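Local structure of fructose-1,6-bisphosphatase/inositol-1-monophosphatase (Thermotoga maritima, 2P3N) at residues D2-L11 with I49-E60; V209-F219 with N230-H239. The protein hydrolyses inositol 1-phosphate and fructose 1,6-bisphosphate, among other phosphate esters, in a magnesium-dependent reaction and works as a homotetramer. All coordinates share one frame; numbering follows the deposited sequence.

Interaction 1: residues D2-L11 with I49-E60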
loop_
_atom_site.group_PDB
_atom_site.type_symbol
_atom_site.label_atom_id
_atom_site.label_comp_id
_atom_site.label_asym_id
_atom_site.label_seq_id
_atom_site.Cartn_x
_atom_site.Cartn_y
_atom_site.Cartn_z
ATOM N N ASP A 2 -4.601 15.834 -20.953
ATOM C CA ASP A 2 -4.035 16.856 -20.088
ATOM C C ASP A 2 -4.967 16.898 -18.878
ATOM O O ASP A 2 -4.534 16.732 -17.744
ATOM C CB ASP A 2 -4.034 18.204 -20.827
ATOM C CG ASP A 2 -3.418 19.331 -20.017
ATOM O OD1 ASP A 2 -2.295 19.135 -19.505
ATOM O OD2 ASP A 2 -4.045 20.414 -19.906
ATOM N N ARG A 3 -6.259 17.076 -19.139
ATOM C CA ARG A 3 -7.252 17.151 -18.084
ATOM C C ARG A 3 -7.313 15.900 -17.219
ATOM O O ARG A 3 -7.305 15.989 -15.995
ATOM C CB ARG A 3 -8.628 17.442 -18.687
ATOM C CG ARG A 3 -8.757 18.860 -19.247
ATOM C CD ARG A 3 -10.079 19.100 -19.993
ATOM N NE ARG A 3 -10.155 20.477 -20.489
ATOM C CZ ARG A 3 -10.737 21.482 -19.843
ATOM N NH1 ARG A 3 -11.321 21.279 -18.670
ATOM N NH2 ARG A 3 -10.704 22.701 -20.358
ATOM N N LEU A 4 -7.377 14.731 -17.847
ATOM C CA LEU A 4 -7.446 13.481 -17.093
ATOM C C LEU A 4 -6.227 13.297 -16.191
ATOM O O LEU A 4 -6.366 13.040 -15.002
ATOM C CB LEU A 4 -7.554 12.287 -18.041
ATOM C CG LEU A 4 -7.548 10.909 -17.381
ATOM C CD1 LEU A 4 -8.866 10.667 -16.641
ATOM C CD2 LEU A 4 -7.342 9.852 -18.450
ATOM N N ASP A 5 -5.038 13.441 -16.770
ATOM C CA ASP A 5 -3.780 13.276 -16.047
ATOM C C ASP A 5 -3.655 14.263 -14.883
ATOM O O ASP A 5 -3.169 13.921 -13.793
ATOM C CB ASP A 5 -2.612 13.466 -17.021
ATOM C CG ASP A 5 -1.289 12.992 -16.450
ATOM O OD1 ASP A 5 -0.294 13.758 -16.489
ATOM O OD2 ASP A 5 -1.249 11.843 -15.972
ATOM N N PHE A 6 -4.081 15.495 -15.146
ATOM C CA PHE A 6 -4.067 16.591 -14.182
ATOM C C PHE A 6 -4.945 16.222 -12.996
ATOM O O PHE A 6 -4.583 16.428 -11.844
ATOM C CB PHE A 6 -4.620 17.849 -14.865
ATOM C CG PHE A 6 -5.026 18.944 -13.919
ATOM C CD1 PHE A 6 -4.104 19.888 -13.484
ATOM C CD2 PHE A 6 -6.342 19.038 -13.471
ATOM C CE1 PHE A 6 -4.491 20.921 -12.611
ATOM C CE2 PHE A 6 -6.743 20.062 -12.597
ATOM C CZ PHE A 6 -5.818 21.004 -12.167
ATOM N N SER A 7 -6.112 15.678 -13.309
ATOM C CA SER A 7 -7.089 15.276 -12.315
ATOM C C SER A 7 -6.586 14.131 -11.453
ATOM O O SER A 7 -6.741 14.137 -10.234
ATOM C CB SER A 7 -8.381 14.865 -13.022
ATOM O OG SER A 7 -8.889 15.941 -13.798
ATOM N N ILE A 8 -5.994 13.135 -12.096
ATOM C CA ILE A 8 -5.460 11.985 -11.387
ATOM C C ILE A 8 -4.379 12.421 -10.406
ATOM O O ILE A 8 -4.438 12.078 -9.220
ATOM C CB ILE A 8 -4.865 10.968 -12.368
ATOM C CG1 ILE A 8 -5.991 10.369 -13.215
ATOM C CG2 ILE A 8 -4.116 9.875 -11.612
ATOM C CD1 ILE A 8 -5.510 9.547 -14.402
ATOM N N LYS A 9 -3.404 13.183 -10.892
ATOM C CA LYS A 9 -2.319 13.634 -10.040
ATOM C C LYS A 9 -2.755 14.585 -8.937
ATOM O O LYS A 9 -2.163 14.607 -7.867
ATOM C CB LYS A 9 -1.240 14.281 -10.897
ATOM C CG LYS A 9 -0.741 13.328 -11.954
ATOM C CD LYS A 9 0.446 13.862 -12.716
ATOM C CE LYS A 9 0.938 12.797 -13.664
ATOM N NZ LYS A 9 1.961 13.309 -14.598
ATOM N N LEU A 10 -3.798 15.362 -9.200
ATOM C CA LEU A 10 -4.316 16.328 -8.235
ATOM C C LEU A 10 -5.012 15.602 -7.103
ATOM O O LEU A 10 -4.765 15.873 -5.935
ATOM C CB LEU A 10 -5.337 17.253 -8.896
ATOM C CG LEU A 10 -5.336 18.762 -8.661
ATOM C CD1 LEU A 10 -6.722 19.265 -9.031
ATOM C CD2 LEU A 10 -5.009 19.127 -7.224
ATOM N N LEU A 11 -5.906 14.687 -7.446
ATOM C CA LEU A 11 -6.616 13.959 -6.412
ATOM C C LEU A 11 -5.680 13.048 -5.638
ATOM O O LEU A 11 -5.902 12.789 -4.462
ATOM C CB LEU A 11 -7.765 13.142 -7.009
ATOM C CG LEU A 11 -8.898 13.904 -7.706
ATOM C CD1 LEU A 11 -10.198 13.261 -7.306
ATOM C CD2 LEU A 11 -8.895 15.376 -7.339
ATOM N N ILE A 49 -7.898 21.773 -4.167
ATOM C CA ILE A 49 -8.323 21.399 -5.512
ATOM C C ILE A 49 -8.744 22.603 -6.367
ATOM O O ILE A 49 -8.175 22.851 -7.432
ATOM C CB ILE A 49 -9.501 20.375 -5.465
ATOM C CG1 ILE A 49 -9.063 19.082 -4.769
ATOM C CG2 ILE A 49 -9.979 20.056 -6.881
ATOM C CD1 ILE A 49 -10.213 18.098 -4.513
ATOM N N VAL A 50 -9.747 23.334 -5.885
ATOM C CA VAL A 50 -10.284 24.504 -6.575
ATOM C C VAL A 50 -9.220 25.487 -7.016
ATOM O O VAL A 50 -9.329 26.097 -8.076
ATOM C CB VAL A 50 -11.257 25.261 -5.677
ATOM C CG1 VAL A 50 -11.538 26.638 -6.273
ATOM C CG2 VAL A 50 -12.544 24.453 -5.513
ATOM N N ASP A 51 -8.206 25.656 -6.180
ATOM C CA ASP A 51 -7.112 26.563 -6.478
ATOM C C ASP A 51 -6.280 26.118 -7.672
ATOM O O ASP A 51 -5.838 26.953 -8.464
ATOM C CB ASP A 51 -6.205 26.697 -5.264
ATOM C CG ASP A 51 -6.771 27.618 -4.223
ATOM O OD1 ASP A 51 -7.961 27.982 -4.350
ATOM O OD2 ASP A 51 -6.028 27.973 -3.281
ATOM N N GLU A 52 -6.044 24.813 -7.796
ATOM C CA GLU A 52 -5.250 24.313 -8.917
ATOM C C GLU A 52 -6.031 24.389 -10.215
ATOM O O GLU A 52 -5.460 24.664 -11.280
ATOM C CB GLU A 52 -4.804 22.871 -8.674
ATOM C CG GLU A 52 -3.531 22.750 -7.854
ATOM C CD GLU A 52 -2.302 23.211 -8.608
ATOM O OE1 GLU A 52 -1.808 22.465 -9.481
ATOM O OE2 GLU A 52 -1.837 24.334 -8.324
ATOM N N ILE A 53 -7.329 24.129 -10.134
ATOM C CA ILE A 53 -8.160 24.203 -11.312
ATOM C C ILE A 53 -8.205 25.668 -11.738
ATOM O O ILE A 53 -7.906 25.997 -12.888
ATOM C CB ILE A 53 -9.569 23.681 -11.024
ATOM C CG1 ILE A 53 -9.515 22.175 -10.759
ATOM C CG2 ILE A 53 -10.463 23.957 -12.201
ATOM C CD1 ILE A 53 -10.859 21.553 -10.482
ATOM N N ARG A 54 -8.544 26.547 -10.798
ATOM C CA ARG A 54 -8.616 27.985 -11.073
ATOM C C ARG A 54 -7.311 28.502 -11.682
ATOM O O ARG A 54 -7.296 29.482 -12.436
ATOM C CB ARG A 54 -8.919 28.761 -9.784
ATOM C CG ARG A 54 -10.347 28.606 -9.257
ATOM C CD ARG A 54 -11.299 29.633 -9.873
ATOM N NE ARG A 54 -12.701 29.451 -9.485
ATOM C CZ ARG A 54 -13.172 29.552 -8.243
ATOM N NH1 ARG A 54 -12.360 29.832 -7.233
ATOM N NH2 ARG A 54 -14.468 29.378 -8.017
ATOM N N LYS A 55 -6.218 27.826 -11.358
ATOM C CA LYS A 55 -4.909 28.218 -11.842
ATOM C C LYS A 55 -4.638 27.789 -13.275
ATOM O O LYS A 55 -4.135 28.580 -14.074
ATOM C CB LYS A 55 -3.842 27.643 -10.918
ATOM C CG LYS A 55 -2.426 27.860 -11.377
ATOM C CD LYS A 55 -1.467 27.310 -10.337
ATOM C CE LYS A 55 -0.015 27.481 -10.734
ATOM N NZ LYS A 55 0.867 26.804 -9.728
ATOM N N PHE A 56 -4.975 26.544 -13.601
ATOM C CA PHE A 56 -4.728 26.025 -14.946
ATOM C C PHE A 56 -5.915 26.125 -15.890
ATOM O O PHE A 56 -5.773 25.976 -17.103
ATOM C CB PHE A 56 -4.251 24.569 -14.880
ATOM C CG PHE A 56 -2.888 24.413 -14.283
ATOM C CD1 PHE A 56 -2.718 24.341 -12.901
ATOM C CD2 PHE A 56 -1.758 24.408 -15.096
ATOM C CE1 PHE A 56 -1.439 24.271 -12.340
ATOM C CE2 PHE A 56 -0.476 24.338 -14.544
ATOM C CZ PHE A 56 -0.319 24.271 -13.168
ATOM N N PHE A 57 -7.087 26.385 -15.335
ATOM C CA PHE A 57 -8.288 26.502 -16.151
ATOM C C PHE A 57 -8.984 27.807 -15.780
ATOM O O PHE A 57 -10.173 27.835 -15.448
ATOM C CB PHE A 57 -9.167 25.273 -15.908
ATOM C CG PHE A 57 -8.481 23.976 -16.261
ATOM C CD1 PHE A 57 -8.560 23.456 -17.548
ATOM C CD2 PHE A 57 -7.702 23.310 -15.325
ATOM C CE1 PHE A 57 -7.871 22.293 -17.894
ATOM C CE2 PHE A 57 -7.013 22.151 -15.666
ATOM C CZ PHE A 57 -7.098 21.644 -16.949
ATOM N N PRO A 58 -8.230 28.916 -15.862
ATOM C CA PRO A 58 -8.627 30.287 -15.558
ATOM C C PRO A 58 -10.096 30.661 -15.699
ATOM O O PRO A 58 -10.742 31.015 -14.709
ATOM C CB PRO A 58 -7.728 31.102 -16.475
ATOM C CG PRO A 58 -6.476 30.347 -16.412
ATOM C CD PRO A 58 -6.939 28.921 -16.577
ATOM N N ASP A 59 -10.634 30.592 -16.909
ATOM C CA ASP A 59 -12.025 30.985 -17.087
ATOM C C ASP A 59 -12.997 29.834 -17.285
ATOM O O ASP A 59 -13.757 29.801 -18.255
ATOM C CB ASP A 59 -12.155 32.015 -18.235
ATOM C CG ASP A 59 -11.476 31.562 -19.530
ATOM O OD1 ASP A 59 -11.909 30.537 -20.106
ATOM O OD2 ASP A 59 -10.512 32.235 -19.974
ATOM N N GLU A 60 -12.967 28.886 -16.359
ATOM C CA GLU A 60 -13.866 27.745 -16.420
ATOM C C GLU A 60 -14.590 27.699 -15.087
ATOM O O GLU A 60 -14.072 28.195 -14.087
ATOM C CB GLU A 60 -13.072 26.472 -16.716
ATOM C CG GLU A 60 -12.523 26.513 -18.142
ATOM C CD GLU A 60 -11.711 25.298 -18.540
ATOM O OE1 GLU A 60 -12.151 24.165 -18.250
ATOM O OE2 GLU A 60 -10.642 25.485 -19.163
#
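Phe6 and Phe57 meet edge to face: CE2 of Phe57 stands over the centre of the Phe6 ring, the centroids are 5.1 Å apart and the planes are inclined at 69°. With CG anti to the backbone N (chi1 164°), Phe6 reaches straight across to the other helix, where its rim slides in beside Ile53, CE2 to CG1 3.9 Å, and beside the carbonyl O of Glu52. Phe56 adds an oblique ring next to CE1 of Phe6 and completes an aromatic cluster. The opposite edge of Phe57, CD1 and CE1, meets Arg3. That chain runs extended from CG to NE, and CE1 of Phe57 sits over one face of the guanidinium, 3.6 Å from Arg3 CZ. In its own plane the same guanidinium grips Glu60 end-on: NH1 and NH2 both donate to OE1, at 3.0 and 2.9 Å, while a weak third bond joins NH2 to OE2. Glu60 OE1 also accepts from Trp76 NE1, so the carboxylate is fixed from the sheet side as well, and Tyr100 makes a cation-pi contact with Arg3. Farther along, Leu10 CD1 rests on Ile49 CG2 at 4.0 Å, its CD2 lies against the aliphatic part of Glu52, and Leu11 CD2 touches Ile49 CD1. The short axes approach to 11.0 Å at 153°, a nearly antiparallel helix pair. Strands 74-79, 95-102 and 105-113 pack against its inner side, the layer of two helices on a mixed beta-sheet characteristic of the inositol monophosphatase fold.

Interaction 2: residues V209-F219 with N230-H239; sequences VKEAGGMVTDF and NFIFSNGLIH
Strands 215-217 and 230-234 run antiparallel, 4.8 Å apart with their directions at 170°, and form an antiparallel pair, joined by a long loop, at one edge of the five-stranded mixed sheet, in which 215-217 is an outermost strand. Two hydrogen-bonded pairs, Met215 with Ser234 and Thr217 with Ile232, flank the non-hydrogen-bonded pair Val216 with Phe233; the straightest bond, Met215 N to Ser234 O, has an N-H...O angle of 167°. Helix 199-211 reaches the strand through a Schellman motif with Gly213 at positive phi. On the side facing helix 199-211, Val216 and Phe233 lie side by side and point the same way, CG1 to CE2 3.7 Å, while Val209 crosses the Phe233 ring at about a right angle and Phe231 turns its edge to Val216 CG1. The other face carries Met215, Thr217 and Ile232. Here Met215, with CG anti to the carbonyl carbon and the chain extended at chi2, brings SD obliquely to the His239 ring, 4.0 Å from its centroid; the bend at chi3 turns CE over the ring face. Phe219 lays its ring against Asn230, whose amide is stacked on it with the planes only 23° apart. Val246 and Val250 of helix 239-253 also pack on this ring. An alanine at Phe219 is likely to open a gap between Asn230, Ile232 and that helix, and to deprive the Asn230 amide of its stacking surface. At the ring's edge, Ile232 CG1 comes within 3.6 Å of Phe219 CD2.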
loop_
_atom_site.group_PDB
_atom_site.type_symbol
_atom_site.label_atom_id
_atom_site.label_comp_id
_atom_site.label_asym_id
_atom_site.label_seq_id
_atom_site.Cartn_x
_atom_site.Cartn_y
_atom_site.Cartn_z
ATOM N N VAL A 209 -18.946 4.354 -15.209
ATOM C CA VAL A 209 -19.783 3.169 -15.359
ATOM C C VAL A 209 -20.119 2.907 -16.828
ATOM O O VAL A 209 -20.041 1.783 -17.297
ATOM C CB VAL A 209 -21.095 3.304 -14.579
ATOM C CG1 VAL A 209 -21.943 2.069 -14.795
ATOM C CG2 VAL A 209 -20.807 3.490 -13.105
ATOM N N LYS A 210 -20.483 3.954 -17.551
ATOM C CA LYS A 210 -20.832 3.818 -18.954
ATOM C C LYS A 210 -19.621 3.508 -19.831
ATOM O O LYS A 210 -19.726 2.713 -20.768
ATOM C CB LYS A 210 -21.544 5.087 -19.437
ATOM C CG LYS A 210 -22.795 5.418 -18.621
ATOM C CD LYS A 210 -23.670 6.487 -19.267
ATOM C CE LYS A 210 -22.982 7.841 -19.329
ATOM N NZ LYS A 210 -23.892 8.895 -19.868
ATOM N N GLU A 211 -18.477 4.127 -19.544
ATOM C CA GLU A 211 -17.264 3.861 -20.321
ATOM C C GLU A 211 -16.776 2.441 -20.046
ATOM O O GLU A 211 -16.004 1.874 -20.813
ATOM C CB GLU A 211 -16.164 4.860 -19.974
ATOM C CG GLU A 211 -16.298 6.173 -20.703
ATOM C CD GLU A 211 -16.047 6.038 -22.195
ATOM O OE1 GLU A 211 -16.844 6.589 -22.981
ATOM O OE2 GLU A 211 -15.052 5.394 -22.587
ATOM N N ALA A 212 -17.238 1.877 -18.935
ATOM C CA ALA A 212 -16.895 0.511 -18.552
ATOM C C ALA A 212 -18.022 -0.395 -19.024
ATOM O O ALA A 212 -18.202 -1.492 -18.488
ATOM C CB ALA A 212 -16.748 0.396 -17.042
ATOM N N GLY A 213 -18.788 0.097 -20.007
ATOM C CA GLY A 213 -19.898 -0.646 -20.594
ATOM C C GLY A 213 -21.176 -0.846 -19.787
ATOM O O GLY A 213 -22.081 -1.547 -20.241
ATOM N N GLY A 214 -21.270 -0.247 -18.603
ATOM C CA GLY A 214 -22.469 -0.405 -17.791
ATOM C C GLY A 214 -23.606 0.547 -18.139
ATOM O O GLY A 214 -23.574 1.244 -19.160
ATOM N N MET A 215 -24.624 0.567 -17.286
ATOM C CA MET A 215 -25.776 1.440 -17.483
ATOM C C MET A 215 -25.946 2.383 -16.307
ATOM O O MET A 215 -25.757 2.006 -15.149
ATOM C CB MET A 215 -27.073 0.635 -17.642
ATOM C CG MET A 215 -27.266 -0.046 -18.988
ATOM S SD MET A 215 -28.819 -0.984 -19.010
ATOM C CE MET A 215 -29.807 0.055 -20.070
ATOM N N VAL A 216 -26.309 3.616 -16.625
ATOM C CA VAL A 216 -26.542 4.640 -15.626
ATOM C C VAL A 216 -27.878 5.276 -16.010
ATOM O O VAL A 216 -28.041 5.797 -17.121
ATOM C CB VAL A 216 -25.414 5.713 -15.637
ATOM C CG1 VAL A 216 -25.629 6.708 -14.501
ATOM C CG2 VAL A 216 -24.053 5.042 -15.507
ATOM N N THR A 217 -28.842 5.211 -15.100
ATOM C CA THR A 217 -30.152 5.781 -15.374
ATOM C C THR A 217 -30.859 6.273 -14.127
ATOM O O THR A 217 -30.381 6.082 -13.004
ATOM C CB THR A 217 -31.079 4.753 -16.047
ATOM O OG1 THR A 217 -32.316 5.390 -16.381
ATOM C CG2 THR A 217 -31.375 3.598 -15.099
ATOM N N ASP A 218 -32.005 6.912 -14.342
ATOM C CA ASP A 218 -32.830 7.408 -13.251
ATOM C C ASP A 218 -33.763 6.251 -12.887
ATOM O O ASP A 218 -33.659 5.165 -13.456
ATOM C CB ASP A 218 -33.653 8.614 -13.700
ATOM C CG ASP A 218 -34.894 8.215 -14.469
ATOM O OD1 ASP A 218 -34.759 7.647 -15.577
ATOM O OD2 ASP A 218 -36.005 8.462 -13.954
ATOM N N PHE A 219 -34.681 6.478 -11.957
ATOM C CA PHE A 219 -35.590 5.417 -11.543
ATOM C C PHE A 219 -36.623 5.015 -12.599
ATOM O O PHE A 219 -37.237 3.947 -12.504
ATOM C CB PHE A 219 -36.293 5.816 -10.242
ATOM C CG PHE A 219 -35.411 5.728 -9.020
ATOM C CD1 PHE A 219 -35.880 6.149 -7.775
ATOM C CD2 PHE A 219 -34.119 5.211 -9.105
ATOM C CE1 PHE A 219 -35.077 6.058 -6.634
ATOM C CE2 PHE A 219 -33.308 5.117 -7.971
ATOM C CZ PHE A 219 -33.790 5.541 -6.734
ATOM N N ASN A 230 -32.459 10.638 -9.124
ATOM C CA ASN A 230 -32.351 9.238 -8.720
ATOM C C ASN A 230 -31.343 8.575 -9.641
ATOM O O ASN A 230 -31.275 8.907 -10.826
ATOM C CB ASN A 230 -33.691 8.517 -8.869
ATOM C CG ASN A 230 -34.874 9.450 -8.770
ATOM O OD1 ASN A 230 -35.010 10.200 -7.798
ATOM N ND2 ASN A 230 -35.748 9.405 -9.780
ATOM N N PHE A 231 -30.582 7.622 -9.109
ATOM C CA PHE A 231 -29.567 6.946 -9.910
ATOM C C PHE A 231 -29.479 5.444 -9.756
ATOM O O PHE A 231 -29.486 4.905 -8.649
ATOM C CB PHE A 231 -28.198 7.560 -9.626
ATOM C CG PHE A 231 -27.933 8.815 -10.399
ATOM C CD1 PHE A 231 -27.517 8.750 -11.717
ATOM C CD2 PHE A 231 -28.127 10.056 -9.821
ATOM C CE1 PHE A 231 -27.300 9.897 -12.444
ATOM C CE2 PHE A 231 -27.913 11.206 -10.544
ATOM C CZ PHE A 231 -27.498 11.125 -11.862
ATOM N N ILE A 232 -29.386 4.777 -10.899
ATOM C CA ILE A 232 -29.272 3.332 -10.938
ATOM C C ILE A 232 -28.075 2.964 -11.799
ATOM O O ILE A 232 -28.100 3.151 -13.019
ATOM C CB ILE A 232 -30.545 2.670 -11.539
ATOM C CG1 ILE A 232 -31.778 3.056 -10.710
ATOM C CG2 ILE A 232 -30.381 1.142 -11.570
ATOM C CD1 ILE A 232 -33.087 2.505 -11.242
ATOM N N PHE A 233 -27.020 2.467 -11.154
ATOM C CA PHE A 233 -25.809 2.039 -11.858
ATOM C C PHE A 233 -25.847 0.518 -11.955
ATOM O O PHE A 233 -26.141 -0.168 -10.969
ATOM C CB PHE A 233 -24.544 2.463 -11.100
ATOM C CG PHE A 233 -24.407 3.950 -10.914
ATOM C CD1 PHE A 233 -25.061 4.598 -9.871
ATOM C CD2 PHE A 233 -23.616 4.703 -11.780
ATOM C CE1 PHE A 233 -24.924 5.970 -9.694
ATOM C CE2 PHE A 233 -23.477 6.077 -11.611
ATOM C CZ PHE A 233 -24.131 6.713 -10.566
ATOM N N SER A 234 -25.544 -0.018 -13.132
ATOM C CA SER A 234 -25.585 -1.461 -13.296
ATOM C C SER A 234 -24.685 -1.952 -14.429
ATOM O O SER A 234 -24.200 -1.163 -15.237
ATOM C CB SER A 234 -27.034 -1.891 -13.563
ATOM O OG SER A 234 -27.304 -3.200 -13.084
ATOM N N ASN A 235 -24.461 -3.261 -14.474
ATOM C CA ASN A 235 -23.655 -3.867 -15.528
ATOM C C ASN A 235 -24.445 -3.917 -16.835
ATOM O O ASN A 235 -23.939 -4.387 -17.857
ATOM C CB ASN A 235 -23.238 -5.291 -15.142
ATOM C CG ASN A 235 -24.394 -6.116 -14.607
ATOM O OD1 ASN A 235 -25.555 -5.867 -14.937
ATOM N ND2 ASN A 235 -24.079 -7.118 -13.787
ATOM N N GLY A 236 -25.687 -3.434 -16.794
ATOM C CA GLY A 236 -26.527 -3.446 -17.978
ATOM C C GLY A 236 -27.054 -4.836 -18.288
ATOM O O GLY A 236 -27.492 -5.096 -19.403
ATOM N N LEU A 237 -27.005 -5.732 -17.306
ATOM C CA LEU A 237 -27.485 -7.105 -17.469
ATOM C C LEU A 237 -28.778 -7.322 -16.692
ATOM O O LEU A 237 -29.766 -7.809 -17.246
ATOM C CB LEU A 237 -26.431 -8.110 -16.987
ATOM C CG LEU A 237 -25.332 -8.512 -17.970
ATOM C CD1 LEU A 237 -25.950 -9.313 -19.087
ATOM C CD2 LEU A 237 -24.625 -7.284 -18.525
ATOM N N ILE A 238 -28.766 -6.963 -15.408
ATOM C CA ILE A 238 -29.937 -7.114 -14.546
ATOM C C ILE A 238 -30.550 -5.756 -14.226
ATOM O O ILE A 238 -31.241 -5.592 -13.214
ATOM C CB ILE A 238 -29.575 -7.810 -13.213
ATOM C CG1 ILE A 238 -28.747 -6.871 -12.326
ATOM C CG2 ILE A 238 -28.832 -9.090 -13.493
ATOM C CD1 ILE A 238 -27.499 -6.304 -12.978
ATOM N N HIS A 239 -30.311 -4.788 -15.103
ATOM C CA HIS A 239 -30.827 -3.450 -14.883
ATOM C C HIS A 239 -32.325 -3.423 -14.545
ATOM O O HIS A 239 -32.711 -3.054 -13.429
ATOM C CB HIS A 239 -30.558 -2.566 -16.099
ATOM C CG HIS A 239 -30.489 -1.109 -15.763
ATOM N ND1 HIS A 239 -29.294 -0.432 -15.628
ATOM C CD2 HIS A 239 -31.462 -0.219 -15.456
ATOM C CE1 HIS A 239 -29.537 0.810 -15.251
ATOM N NE2 HIS A 239 -30.845 0.965 -15.138
#

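Overall arrangement
The two contacts are tied to different sheets, one packed upon the seven-stranded sheet, the other within the five-stranded one, and share no secondary-structure element; their centres are 28 Å apart, with the nearest atoms about 10 Å apart. Interaction 1 is partly buried and joins two helices, and residues of its first helix also meet a second subunit, where Asp5 and Lys9 bond to the backbone of that subunit's Arg134. Interaction 2 is mostly buried, touches no other chain, and ties strand to strand. Its cohesion comes from main-chain hydrogen bonds with apolar packing on either face, whereas interaction 1 relies chiefly on side chains, combining aromatic contacts with a salt bridge to the buried Glu60.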